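PDB 6Y2K: beta-galactosidase from Marinomonas sp. ef1, which probably removes terminal non-reducing beta-D-galactose residues from beta-galactosides, as a cold-active GH42 glycoside hydrolase that assembles as a hexamer. Local coordinates for residues T76-K79 with W80-D83; N223-Q226 with V227-R231. All blocks are in the same frame, centred on the assembly; numbering follows the deposited sequence.

Contact 1: T76-K79 with W80-D83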
ATOM      1  N   THR A  76     -48.090  17.497  -8.343  1.00 15.30           N
ATOM      2  CA  THR A  76     -47.656  18.415  -9.386  1.00 15.22           C
ATOM      3  C   THR A  76     -48.802  19.339  -9.826  1.00 15.19           C
ATOM      4  O   THR A  76     -49.334  19.187 -10.924  1.00 14.99           O
ATOM      5  CB  THR A  76     -47.086  17.639 -10.599  1.00 15.38           C
ATOM      6  OG1 THR A  76     -47.917  16.516 -10.908  1.00 15.25           O
ATOM      7  CG2 THR A  76     -45.696  17.129 -10.294  1.00 15.50           C
ATOM      8  N   PRO A  77     -49.183  20.312  -8.966  1.00 14.87           N
ATOM      9  CA  PRO A  77     -50.216  21.268  -9.381  1.00 14.88           C
ATOM     10  C   PRO A  77     -49.710  22.218 -10.484  1.00 15.30           C
ATOM     11  O   PRO A  77     -48.493  22.448 -10.579  1.00 15.01           O
ATOM     12  CB  PRO A  77     -50.532  22.034  -8.093  1.00 15.08           C
ATOM     13  CG  PRO A  77     -49.273  21.946  -7.290  1.00 14.94           C
ATOM     14  CD  PRO A  77     -48.702  20.588  -7.597  1.00 15.08           C
ATOM     15  N   PRO A  78     -50.628  22.751 -11.323  1.00 15.39           N
ATOM     16  CA  PRO A  78     -50.186  23.560 -12.464  1.00 15.36           C
ATOM     17  C   PRO A  78     -49.706  24.957 -12.082  1.00 14.84           C
ATOM     18  O   PRO A  78     -50.023  25.443 -10.996  1.00 14.85           O
ATOM     19  CB  PRO A  78     -51.439  23.661 -13.356  1.00 15.37           C
ATOM     20  CG  PRO A  78     -52.509  22.861 -12.698  1.00 15.96           C
ATOM     21  CD  PRO A  78     -52.095  22.622 -11.276  1.00 15.59           C
ATOM     22  N   LYS A  79     -48.991  25.605 -13.002  1.00 14.89           N
ATOM     23  CA  LYS A  79     -48.407  26.922 -12.741  1.00 15.02           C
ATOM     24  C   LYS A  79     -49.463  28.002 -12.482  1.00 15.55           C
ATOM     25  O   LYS A  79     -49.261  28.873 -11.626  1.00 15.34           O
ATOM     26  CB  LYS A  79     -47.502  27.355 -13.894  1.00 15.10           C
ATOM     27  CG  LYS A  79     -46.728  28.658 -13.666  1.00 15.31           C
ATOM     28  CD  LYS A  79     -46.032  28.731 -12.310  1.00 14.98           C
ATOM     29  CE  LYS A  79     -44.764  29.585 -12.367  1.00 15.20           C
ATOM     30  NZ  LYS A  79     -45.045  30.978 -12.816  1.00 15.25           N
ATOM     31  N   TRP A  80     -50.594  27.944 -13.195  1.00 16.04           N
ATOM     32  CA  TRP A  80     -51.676  28.902 -12.935  1.00 16.24           C
ATOM     33  C   TRP A  80     -52.148  28.848 -11.477  1.00 16.65           C
ATOM     34  O   TRP A  80     -52.474  29.875 -10.886  1.00 17.69           O
ATOM     35  CB  TRP A  80     -52.855  28.729 -13.908  1.00 16.29           C
ATOM     36  CG  TRP A  80     -53.599  27.430 -13.839  1.00 15.82           C
ATOM     37  CD1 TRP A  80     -53.509  26.407 -14.725  1.00 16.33           C
ATOM     38  CD2 TRP A  80     -54.569  27.025 -12.859  1.00 16.11           C
ATOM     39  NE1 TRP A  80     -54.351  25.385 -14.367  1.00 15.93           N
ATOM     40  CE2 TRP A  80     -55.014  25.737 -13.223  1.00 16.32           C
ATOM     41  CE3 TRP A  80     -55.118  27.628 -11.721  1.00 16.41           C
ATOM     42  CZ2 TRP A  80     -55.967  25.034 -12.477  1.00 16.45           C
ATOM     43  CZ3 TRP A  80     -56.062  26.933 -10.981  1.00 16.34           C
ATOM     44  CH2 TRP A  80     -56.478  25.648 -11.363  1.00 16.78           C
ATOM     45  N   LEU A  81     -52.161  27.652 -10.893  1.00 16.82           N
ATOM     46  CA  LEU A  81     -52.591  27.475  -9.499  1.00 17.04           C
ATOM     47  C   LEU A  81     -51.530  28.019  -8.524  1.00 16.87           C
ATOM     48  O   LEU A  81     -51.858  28.725  -7.571  1.00 17.08           O
ATOM     49  CB  LEU A  81     -52.915  25.993  -9.243  1.00 17.14           C
ATOM     50  CG  LEU A  81     -53.601  25.596  -7.927  1.00 17.36           C
ATOM     51  CD1 LEU A  81     -54.328  24.264  -8.083  1.00 17.34           C
ATOM     52  CD2 LEU A  81     -52.610  25.516  -6.768  1.00 17.80           C
ATOM     53  N   VAL A  82     -50.263  27.714  -8.791  1.00 17.25           N
ATOM     54  CA  VAL A  82     -49.135  28.266  -8.019  1.00 17.60           C
ATOM     55  C   VAL A  82     -49.168  29.802  -8.024  1.00 17.81           C
ATOM     56  O   VAL A  82     -49.026  30.431  -6.973  1.00 16.90           O
ATOM     57  CB  VAL A  82     -47.766  27.743  -8.547  1.00 17.75           C
ATOM     58  CG1 VAL A  82     -46.592  28.487  -7.913  1.00 17.93           C
ATOM     59  CG2 VAL A  82     -47.637  26.235  -8.312  1.00 17.78           C
ATOM     60  N   ASP A  83     -49.379  30.394  -9.199  1.00 18.22           N
ATOM     61  CA  ASP A  83     -49.423  31.850  -9.330  1.00 18.66           C
ATOM     62  C   ASP A  83     -50.579  32.470  -8.523  1.00 19.05           C
ATOM     63  O   ASP A  83     -50.444  33.574  -8.001  1.00 18.31           O
ATOM     64  CB  ASP A  83     -49.523  32.270 -10.807  1.00 19.05           C
ATOM     65  CG  ASP A  83     -48.242  32.012 -11.591  1.00 18.90           C
ATOM     66  OD1 ASP A  83     -47.176  31.806 -10.979  1.00 18.84           O
ATOM     67  OD2 ASP A  83     -48.299  32.018 -12.838  1.00 19.34           O
TER

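Contact 2: N223-Q226 with V227-R231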
ATOM      1  N   ASN A 223     -52.784  14.112   3.855  1.00 16.58           N
ATOM      2  CA  ASN A 223     -53.208  12.809   3.358  1.00 16.40           C
ATOM      3  C   ASN A 223     -54.631  12.465   3.830  1.00 16.93           C
ATOM      4  O   ASN A 223     -55.443  11.948   3.051  1.00 16.64           O
ATOM      5  CB  ASN A 223     -52.216  11.726   3.807  1.00 16.40           C
ATOM      6  CG  ASN A 223     -52.571  10.347   3.274  1.00 16.53           C
ATOM      7  OD1 ASN A 223     -52.555  10.119   2.062  1.00 16.57           O
ATOM      8  ND2 ASN A 223     -52.901   9.424   4.180  1.00 15.74           N
ATOM      9  N   LYS A 224     -54.917  12.754   5.097  1.00 17.46           N
ATOM     10  CA  LYS A 224     -56.213  12.440   5.702  1.00 19.07           C
ATOM     11  C   LYS A 224     -57.390  13.140   5.004  1.00 20.17           C
ATOM     12  O   LYS A 224     -58.480  12.555   4.891  1.00 20.86           O
ATOM     13  CB  LYS A 224     -56.194  12.779   7.195  1.00 19.74           C
ATOM     14  CG  LYS A 224     -57.458  12.445   7.982  1.00 20.78           C
ATOM     15  CD  LYS A 224     -57.924  11.013   7.750  1.00 21.87           C
ATOM     16  CE  LYS A 224     -58.740  10.456   8.910  1.00 23.56           C
ATOM     17  NZ  LYS A 224     -60.012  11.196   9.148  1.00 24.55           N
ATOM     18  N   LEU A 225     -57.185  14.362   4.516  1.00 20.19           N
ATOM     19  CA  LEU A 225     -58.267  15.046   3.812  1.00 21.61           C
ATOM     20  C   LEU A 225     -58.640  14.304   2.520  1.00 20.47           C
ATOM     21  O   LEU A 225     -59.823  14.210   2.187  1.00 20.26           O
ATOM     22  CB  LEU A 225     -57.972  16.537   3.586  1.00 23.64           C
ATOM     23  CG  LEU A 225     -57.324  17.088   2.316  1.00 25.46           C
ATOM     24  CD1 LEU A 225     -58.257  17.080   1.108  1.00 25.83           C
ATOM     25  CD2 LEU A 225     -56.844  18.509   2.595  1.00 27.13           C
ATOM     26  N   GLN A 226     -57.649  13.753   1.823  1.00 19.31           N
ATOM     27  CA  GLN A 226     -57.900  12.972   0.610  1.00 19.06           C
ATOM     28  C   GLN A 226     -58.558  11.634   0.952  1.00 19.57           C
ATOM     29  O   GLN A 226     -59.517  11.225   0.299  1.00 19.69           O
ATOM     30  CB  GLN A 226     -56.609  12.763  -0.197  1.00 18.68           C
ATOM     31  CG  GLN A 226     -55.935  14.076  -0.614  1.00 18.80           C
ATOM     32  CD  GLN A 226     -54.926  13.946  -1.752  1.00 18.76           C
ATOM     33  OE1 GLN A 226     -54.972  12.979  -2.535  1.00 19.98           O
ATOM     34  NE2 GLN A 226     -54.020  14.892  -1.854  1.00 17.20           N
ATOM     35  N   VAL A 227     -58.053  10.966   1.984  1.00 19.43           N
ATOM     36  CA  VAL A 227     -58.626   9.693   2.444  1.00 19.60           C
ATOM     37  C   VAL A 227     -60.124   9.834   2.788  1.00 19.66           C
ATOM     38  O   VAL A 227     -60.934   8.980   2.408  1.00 19.06           O
ATOM     39  CB  VAL A 227     -57.842   9.136   3.666  1.00 19.50           C
ATOM     40  CG1 VAL A 227     -58.608   8.022   4.380  1.00 20.15           C
ATOM     41  CG2 VAL A 227     -56.467   8.633   3.241  1.00 19.52           C
ATOM     42  N   ASP A 228     -60.485  10.893   3.514  1.00 19.78           N
ATOM     43  CA  ASP A 228     -61.891  11.093   3.912  1.00 19.94           C
ATOM     44  C   ASP A 228     -62.813  11.208   2.686  1.00 20.21           C
ATOM     45  O   ASP A 228     -63.893  10.595   2.661  1.00 20.09           O
ATOM     46  CB  ASP A 228     -62.060  12.306   4.822  1.00 19.84           C
ATOM     47  CG  ASP A 228     -61.459  12.109   6.206  1.00 20.50           C
ATOM     48  OD1 ASP A 228     -61.140  10.969   6.613  1.00 20.66           O
ATOM     49  OD2 ASP A 228     -61.320  13.127   6.904  1.00 21.70           O
ATOM     50  N   ILE A 229     -62.366  11.954   1.671  1.00 19.45           N
ATOM     51  CA  ILE A 229     -63.106  12.085   0.411  1.00 19.25           C
ATOM     52  C   ILE A 229     -63.232  10.742  -0.315  1.00 19.55           C
ATOM     53  O   ILE A 229     -64.317  10.404  -0.816  1.00 18.73           O
ATOM     54  CB  ILE A 229     -62.436  13.110  -0.534  1.00 19.16           C
ATOM     55  CG1 ILE A 229     -62.515  14.522   0.059  1.00 19.02           C
ATOM     56  CG2 ILE A 229     -63.086  13.098  -1.920  1.00 19.23           C
ATOM     57  CD1 ILE A 229     -61.498  15.487  -0.513  1.00 19.49           C
ATOM     58  N   LEU A 230     -62.123   9.997  -0.379  1.00 18.81           N
ATOM     59  CA  LEU A 230     -62.093   8.723  -1.083  1.00 19.30           C
ATOM     60  C   LEU A 230     -62.904   7.632  -0.360  1.00 19.78           C
ATOM     61  O   LEU A 230     -63.523   6.802  -1.032  1.00 19.39           O
ATOM     62  CB  LEU A 230     -60.649   8.273  -1.348  1.00 19.23           C
ATOM     63  CG  LEU A 230     -59.853   9.180  -2.308  1.00 18.78           C
ATOM     64  CD1 LEU A 230     -58.354   8.907  -2.218  1.00 18.57           C
ATOM     65  CD2 LEU A 230     -60.342   9.039  -3.743  1.00 19.03           C
ATOM     66  N   ARG A 231     -62.922   7.643   0.976  1.00 20.53           N
ATOM     67  CA  ARG A 231     -63.795   6.737   1.754  1.00 22.65           C
ATOM     68  C   ARG A 231     -65.277   6.958   1.452  1.00 23.97           C
ATOM     69  O   ARG A 231     -66.040   5.996   1.336  1.00 23.94           O
ATOM     70  CB  ARG A 231     -63.609   6.921   3.270  1.00 23.65           C
ATOM     71  CG  ARG A 231     -62.291   6.453   3.860  1.00 24.93           C
ATOM     72  CD  ARG A 231     -61.990   5.006   3.547  1.00 25.62           C
ATOM     73  NE  ARG A 231     -60.775   4.562   4.223  1.00 26.04           N
ATOM     74  CZ  ARG A 231     -60.086   3.470   3.900  1.00 25.77           C
ATOM     75  NH1 ARG A 231     -60.469   2.674   2.891  1.00 25.45           N
ATOM     76  NH2 ARG A 231     -58.988   3.183   4.586  1.00 26.83           N
TER

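Contact 1: T76-K79 with W80-D83
Pro78 O accepts the backbone N-H groups of Leu81 and Val82 as the chain turns from a loop into a helix. The bond from Val82 N to Pro78 O is 3.2 Å long and nearly straight. The one from Leu81 N is weak and bent, at 127°. One residue on, Asp83 N reaches Lys79 O at 2.9 Å. Pro78 holds the N-cap position. Its ring has no N-H to offer, and its carbonyl opens the helical bonding.

The Pro78 ring lies beside the Trp80 indole and points the same way. Pro78 CB sits over one indole face, 3.5 Å from Trp80 NE1, and Pro78 CG is equally near that nitrogen. Trp80 CG lies between its backbone N and carbonyl carbon (chi1 64°), which turns the indole back toward the proline. NE1 itself is bonded to Glu43 O. Leu81 CB lies 4.0 Å from Pro78 CD, and its CD2 reaches Pro77 CB at 4.3 Å.

Lys79 arches over the first turn to Asp83. Its chain bends at chi2 (47°) and again at chi4, which brings NZ within 2.9 Å of Asp83 OD1. The ammonium uses the syn lone pair of that oxygen, and a weaker bond runs from NZ to OD2. NZ also meets Glu192 O and Glu194 OE2 of the second subunit. The intrahelical salt bridge is therefore part of a subunit interface, where the two carboxylates would probably stabilise the lysine charge.

Pro77 and Leu81 also touch Tyr113 of helix 111-128. A proline N-cap followed by an i to i+4 Lys-Asp pair characterises this helix start, within the loop region that follows the third strand of the TIM barrel.

Contact 2: N223-Q226 with V227-R231
A Lys-Asp salt bridge spans one turn of the long helix 205-233, joining Lys224 to Asp228 four residues later. Lys224 NZ lies 2.8 Å from Asp228 OD1 and approaches through the syn lone pair of that oxygen. A weaker bond reaches OD2 at 3.2 Å, and the ammonium thus faces both carboxylate oxygens. Lys224 CG is anti to the backbone N (chi1 -177°). Bends at chi2 and chi4 then fold the chain over toward the acid. Its CD and CE run alongside OD1 on the way. Asp228 is exposed and Lys224 partly so, which places the ion pair on the outer side of the helix.

The backbone follows the i to i+4 pattern of an alpha helix, with one weak bond. Val227 N binds Asn223 O at 3.0 Å, and Asp228 N bonds to Lys224 O. The bond from Ile229 N to Leu225 O is the weak one, at 3.4 Å. Leu230 N meets Gln226 O at 3.0 Å.

This helix leads into strand 238-244, the fifth of the TIM barrel, and its other sides pack against the domain. Val227 and Leu230 rest on Leu239 of that strand. Asn223 ND2 approaches Val227 CG2 at 3.8 Å, while Asn223 OD1 accepts bonds from Tyr143 and Thr139. The extended Gln226 chain carries its amide to Thr72 and Thr74: OE1 bonds to the first hydroxyl and NE2 to the second. Two partners thus fix the flip of this buried amide.

The side chains of Leu225 and Ile229 lie side by side and point the same way, with their CD1 atoms 4.0 Å apart. Ile229 CD1 also comes to 3.4 Å from Leu225 O. Ile229 continues onto Thr122 and Ala125 of helix 111-128.

In the fold
Both contacts belong to the TIM-barrel domain and lie on the same side of the chain's centre. Contact 1 comes first, after strand 67-71. Contact 2 lies much later, on helix 205-233 before strand 238-244. Their centres are 22 Å apart and their nearest atoms about 9 Å, with no direct touch. Helix 111-128 links them: Pro77, Trp80 and Leu81 pack on it from one contact, and Leu225, Gln226 and Ile229 from the other. Their surroundings differ. Contact 1 meets a second subunit and so belongs to the hexamer interface, whereas no other chain touches contact 2, whose side chains pack against the barrel.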